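Local coordinates for diaminopropionate ammonia-lyase (Escherichia coli, PDB 4D9I), which catalyses the pyridoxal phosphate-dependent alpha,beta-elimination of both L- and D-diaminopropionate to pyruvate and ammonia, working as a homodimer, at residues 211-214 / 215-219; 200-203 / 204-208. All coordinates share one frame; numbering follows the deposited sequence.

Contact 1 (211-214 / 215-219); sequences DEAV and EQMRE
Val214 and Arg218, one helical turn apart, lie side by side and point the same way, a worked example of an i to i+4 pairing in which an aliphatic methyl packs on the face of a charged group. Followed outward, Arg218 begins over its partner's backbone: CB and CG both pass the carbonyl oxygen of Val214, which also accepts the 2.8 Å hydrogen bond from Arg218 N. CD then comes within 4.1 Å of Val214 CG1, NE draws closer, and CZ reaches 3.5 Å from that same methyl, which sits over the centre of one guanidinium face. Val214 presents CG1 there because this methyl is anti to the backbone N (chi1 170°), while CG2 turns to Met217 CE at 4.3 Å. On another side of the helix a water donates to both Glu212 O (3.0 Å) and Glu215 OE1, so the Glu212 carbonyl serves two donors, the other being Gln216 N. Glu215 OE1 also forms a salt bridge with Arg33, as does Asp211 OD2; the shared cation probably offsets the repulsion between these carboxylates, Asp211 OD2 and Glu215 OE1 being 4.9 Å apart. Helix 208-220 thus lies with Val214 and Arg218 against helix 235-248, touching Tyr243, Tyr248 and Val247, whereas Gln216 and Met217 meet Leu47 of strand 47-49, at the edge of the larger mixed sheet within this chain.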
loop_
_atom_site.group_PDB
_atom_site.type_symbol
_atom_site.label_atom_id
_atom_site.label_comp_id
_atom_site.label_asym_id
_atom_site.label_seq_id
_atom_site.Cartn_x
_atom_site.Cartn_y
_atom_site.Cartn_z
ATOM N N ASP B 211 -5.221 -24.912 -13.254
ATOM C CA ASP B 211 -4.528 -25.360 -14.481
ATOM C C ASP B 211 -3.522 -24.298 -14.965
ATOM O O ASP B 211 -2.350 -24.611 -15.230
ATOM C CB ASP B 211 -5.516 -25.727 -15.594
ATOM C CG ASP B 211 -4.816 -26.266 -16.847
ATOM O OD1 ASP B 211 -4.625 -27.486 -16.921
ATOM O OD2 ASP B 211 -4.434 -25.484 -17.747
ATOM N N GLU B 212 -3.982 -23.051 -15.052
ATOM C CA GLU B 212 -3.108 -21.934 -15.428
ATOM C C GLU B 212 -1.918 -21.793 -14.493
ATOM O O GLU B 212 -0.789 -21.640 -14.955
ATOM C CB GLU B 212 -3.866 -20.606 -15.438
ATOM C CG GLU B 212 -4.886 -20.445 -16.550
ATOM C CD GLU B 212 -5.692 -19.171 -16.391
ATOM O OE1 GLU B 212 -5.358 -18.374 -15.459
ATOM O OE2 GLU B 212 -6.641 -18.950 -17.199
ATOM N N ALA B 213 -2.182 -21.839 -13.187
ATOM C CA ALA B 213 -1.133 -21.699 -12.173
ATOM C C ALA B 213 -0.081 -22.799 -12.265
ATOM O O ALA B 213 1.098 -22.518 -12.099
ATOM C CB ALA B 213 -1.720 -21.618 -10.757
ATOM N N VAL B 214 -0.507 -24.036 -12.542
ATOM C CA VAL B 214 0.432 -25.148 -12.662
ATOM C C VAL B 214 1.325 -24.926 -13.883
ATOM O O VAL B 214 2.536 -25.061 -13.793
ATOM C CB VAL B 214 -0.271 -26.528 -12.736
ATOM C CG1 VAL B 214 0.719 -27.619 -13.102
ATOM C CG2 VAL B 214 -0.890 -26.871 -11.397
ATOM N N GLU B 215 0.708 -24.574 -15.010
ATOM C CA GLU B 215 1.446 -24.206 -16.217
ATOM C C GLU B 215 2.424 -23.079 -15.891
ATOM O O GLU B 215 3.566 -23.113 -16.307
ATOM C CB GLU B 215 0.489 -23.750 -17.323
ATOM C CG GLU B 215 1.185 -23.455 -18.645
ATOM C CD GLU B 215 0.261 -22.839 -19.695
ATOM O OE1 GLU B 215 -0.901 -22.518 -19.385
ATOM O OE2 GLU B 215 0.706 -22.664 -20.853
ATOM N N GLN B 216 1.960 -22.067 -15.161
ATOM C CA GLN B 216 2.835 -20.947 -14.818
ATOM C C GLN B 216 3.985 -21.375 -13.900
ATOM O O GLN B 216 5.123 -20.964 -14.111
ATOM C CB GLN B 216 2.044 -19.796 -14.208
ATOM C CG GLN B 216 1.223 -19.020 -15.218
ATOM C CD GLN B 216 0.099 -18.266 -14.566
ATOM O OE1 GLN B 216 -0.600 -18.808 -13.714
ATOM N NE2 GLN B 216 -0.069 -17.010 -14.937
ATOM N N MET B 217 3.688 -22.195 -12.891
ATOM C CA MET B 217 4.724 -22.718 -11.995
ATOM C C MET B 217 5.744 -23.569 -12.749
ATOM O O MET B 217 6.950 -23.449 -12.514
ATOM C CB MET B 217 4.117 -23.464 -10.801
ATOM C CG MET B 217 3.558 -22.536 -9.721
ATOM S SD MET B 217 2.793 -23.317 -8.271
ATOM C CE MET B 217 1.423 -24.231 -8.966
ATOM N N ARG B 218 5.271 -24.391 -13.675
ATOM C CA ARG B 218 6.171 -25.179 -14.519
ATOM C C ARG B 218 7.084 -24.296 -15.378
ATOM O O ARG B 218 8.259 -24.592 -15.519
ATOM C CB ARG B 218 5.386 -26.174 -15.379
ATOM C CG ARG B 218 4.919 -27.406 -14.623
ATOM C CD ARG B 218 4.009 -28.266 -15.497
ATOM N NE ARG B 218 3.491 -29.430 -14.782
ATOM C CZ ARG B 218 2.341 -30.048 -15.066
ATOM N NH1 ARG B 218 1.537 -29.612 -16.033
ATOM N NH2 ARG B 218 1.964 -31.086 -14.340
ATOM N N GLU B 219 6.550 -23.205 -15.930
ATOM C CA GLU B 219 7.385 -22.261 -16.692
ATOM C C GLU B 219 8.450 -21.607 -15.796
ATOM O O GLU B 219 9.563 -21.321 -16.247
ATOM C CB GLU B 219 6.528 -21.186 -17.378
ATOM C CG GLU B 219 7.334 -20.169 -18.192
ATOM C CD GLU B 219 6.465 -19.149 -18.916
ATOM O OE1 GLU B 219 5.507 -18.625 -18.301
ATOM O OE2 GLU B 219 6.738 -18.867 -20.106
HETATM O O HOH W 1 -1.039 -20.112 -17.485
#

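Contact 2 (200-203 / 204-208); sequences TWIM and QGYAT
Ile202 and Tyr206 run alongside each other with their side chains pointing the same way, and the methyl CG2 of Ile202 sits over one face of the phenol ring. It lies 3.7 Å from the Tyr206 ring centroid, 30° off the normal, a CH-pi contact displaced toward the hydroxyl end, with Tyr206 CZ only 3.3 Å from Ile202 CG2. CG1 lies anti to the carbonyl carbon (chi1 -71°), which puts CG2 anti to the backbone N and over the ring. Ile202 O lies above the ring plane near its rim while accepting the hydrogen bond from Tyr206 N. Gln204 repeats this arrangement beside Thr200, but crosses Trp201 at a slant, its OE1 approaching the indole edge near CD1, with amide and ring planes 44° apart. Its NE2 is hydrogen-bonded to Leu23 O. An alanine in place of Tyr206 would be likely to leave Ile202 CG2 without its aromatic partner and Phe76 without its edge-to-face neighbour. These i to i+4 contacts lie on a buried helix of a fold type II PLP-dependent enzyme: around helix 197-206, Trp201 and Ile202 rest on helix 81-93, Gln204 and Ala207 on helix 26-36, and Thr200 and Met203 on Leu297 of helix 296-305.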
loop_
_atom_site.group_PDB
_atom_site.type_symbol
_atom_site.label_atom_id
_atom_site.label_comp_id
_atom_site.label_asym_id
_atom_site.label_seq_id
_atom_site.Cartn_x
_atom_site.Cartn_y
_atom_site.Cartn_z
ATOM N N THR B 200 -21.381 -28.708 -9.495
ATOM C CA THR B 200 -20.312 -29.498 -10.085
ATOM C C THR B 200 -19.663 -28.745 -11.259
ATOM O O THR B 200 -18.428 -28.622 -11.313
ATOM C CB THR B 200 -20.830 -30.887 -10.525
ATOM O OG1 THR B 200 -21.285 -31.601 -9.365
ATOM C CG2 THR B 200 -19.726 -31.697 -11.201
ATOM N N TRP B 201 -20.476 -28.216 -12.179
ATOM C CA TRP B 201 -19.915 -27.474 -13.311
ATOM C C TRP B 201 -19.130 -26.283 -12.843
ATOM O O TRP B 201 -18.055 -25.975 -13.384
ATOM C CB TRP B 201 -20.991 -27.011 -14.277
ATOM C CG TRP B 201 -21.536 -28.084 -15.198
ATOM C CD1 TRP B 201 -20.844 -29.135 -15.779
ATOM C CD2 TRP B 201 -22.907 -28.202 -15.706
ATOM N NE1 TRP B 201 -21.673 -29.892 -16.572
ATOM C CE2 TRP B 201 -22.921 -29.376 -16.581
ATOM C CE3 TRP B 201 -24.083 -27.473 -15.538
ATOM C CZ2 TRP B 201 -24.075 -29.793 -17.234
ATOM C CZ3 TRP B 201 -25.237 -27.905 -16.203
ATOM C CH2 TRP B 201 -25.230 -29.034 -17.035
ATOM N N ILE B 202 -19.674 -25.592 -11.847
ATOM C CA ILE B 202 -19.029 -24.401 -11.296
ATOM C C ILE B 202 -17.641 -24.729 -10.743
ATOM O O ILE B 202 -16.682 -24.002 -10.991
ATOM C CB ILE B 202 -19.907 -23.715 -10.234
ATOM C CG1 ILE B 202 -21.110 -23.051 -10.911
ATOM C CG2 ILE B 202 -19.098 -22.681 -9.451
ATOM C CD1 ILE B 202 -22.229 -22.653 -9.965
ATOM N N MET B 203 -17.537 -25.846 -10.019
ATOM C CA MET B 203 -16.280 -26.247 -9.402
ATOM C C MET B 203 -15.259 -26.711 -10.412
ATOM O O MET B 203 -14.063 -26.446 -10.269
ATOM C CB MET B 203 -16.518 -27.353 -8.379
ATOM C CG MET B 203 -17.173 -26.818 -7.124
ATOM S SD MET B 203 -17.786 -28.164 -6.111
ATOM C CE MET B 203 -16.228 -28.848 -5.524
ATOM N N GLN B 204 -15.732 -27.400 -11.441
ATOM C CA GLN B 204 -14.871 -27.769 -12.546
ATOM C C GLN B 204 -14.372 -26.520 -13.290
ATOM O O GLN B 204 -13.188 -26.430 -13.643
ATOM C CB GLN B 204 -15.605 -28.718 -13.484
ATOM C CG GLN B 204 -15.922 -30.063 -12.842
ATOM C CD GLN B 204 -16.794 -30.966 -13.708
ATOM O OE1 GLN B 204 -17.600 -30.500 -14.495
ATOM N NE2 GLN B 204 -16.639 -32.270 -13.544
ATOM N N GLY B 205 -15.265 -25.555 -13.511
ATOM C CA GLY B 205 -14.887 -24.336 -14.185
ATOM C C GLY B 205 -13.814 -23.595 -13.400
ATOM O O GLY B 205 -12.857 -23.067 -13.983
ATOM N N TYR B 206 -13.959 -23.567 -12.074
ATOM C CA TYR B 206 -12.990 -22.878 -11.195
ATOM C C TYR B 206 -11.570 -23.412 -11.378
ATOM O O TYR B 206 -10.589 -22.698 -11.160
ATOM C CB TYR B 206 -13.347 -23.077 -9.719
ATOM C CG TYR B 206 -14.538 -22.308 -9.197
ATOM C CD1 TYR B 206 -15.071 -21.200 -9.894
ATOM C CD2 TYR B 206 -15.106 -22.661 -7.981
ATOM C CE1 TYR B 206 -16.142 -20.486 -9.380
ATOM C CE2 TYR B 206 -16.173 -21.955 -7.455
ATOM C CZ TYR B 206 -16.696 -20.886 -8.167
ATOM O OH TYR B 206 -17.754 -20.201 -7.635
ATOM N N ALA B 207 -11.473 -24.676 -11.767
ATOM C CA ALA B 207 -10.172 -25.354 -11.853
ATOM C C ALA B 207 -9.238 -24.785 -12.923
ATOM O O ALA B 207 -8.015 -25.059 -12.899
ATOM C CB ALA B 207 -10.368 -26.850 -12.064
ATOM N N THR B 208 -9.803 -24.054 -13.878
ATOM C CA THR B 208 -9.010 -23.320 -14.874
ATOM C C THR B 208 -7.908 -22.487 -14.225
ATOM O O THR B 208 -6.807 -22.436 -14.750
ATOM C CB THR B 208 -9.899 -22.409 -15.768
ATOM O OG1 THR B 208 -10.604 -23.226 -16.707
ATOM C CG2 THR B 208 -9.087 -21.402 -16.560
#

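Contacts 1 and 2 show one local principle, side chains paired along successive helical turns, in two settings. Their centres are about 17 Å apart, and they follow in series, helix 197-206 of contact 2 leading into helix 208-220 of contact 1. Contact 2 is the deeper, its centre about 11 Å from that of the chain against about 18 Å for contact 1. Helix 26-36 serves both: its Arg33 meets the acids of contact 1 and touches Thr208. Contact 2 is also nearer the catalytic region: the Tyr206 side chain is about 6 Å from a bound Tris molecule and about 10 Å from that of Asp120, the inferred proton acceptor for the L-isomer, whereas contact 1 lies away from the active site.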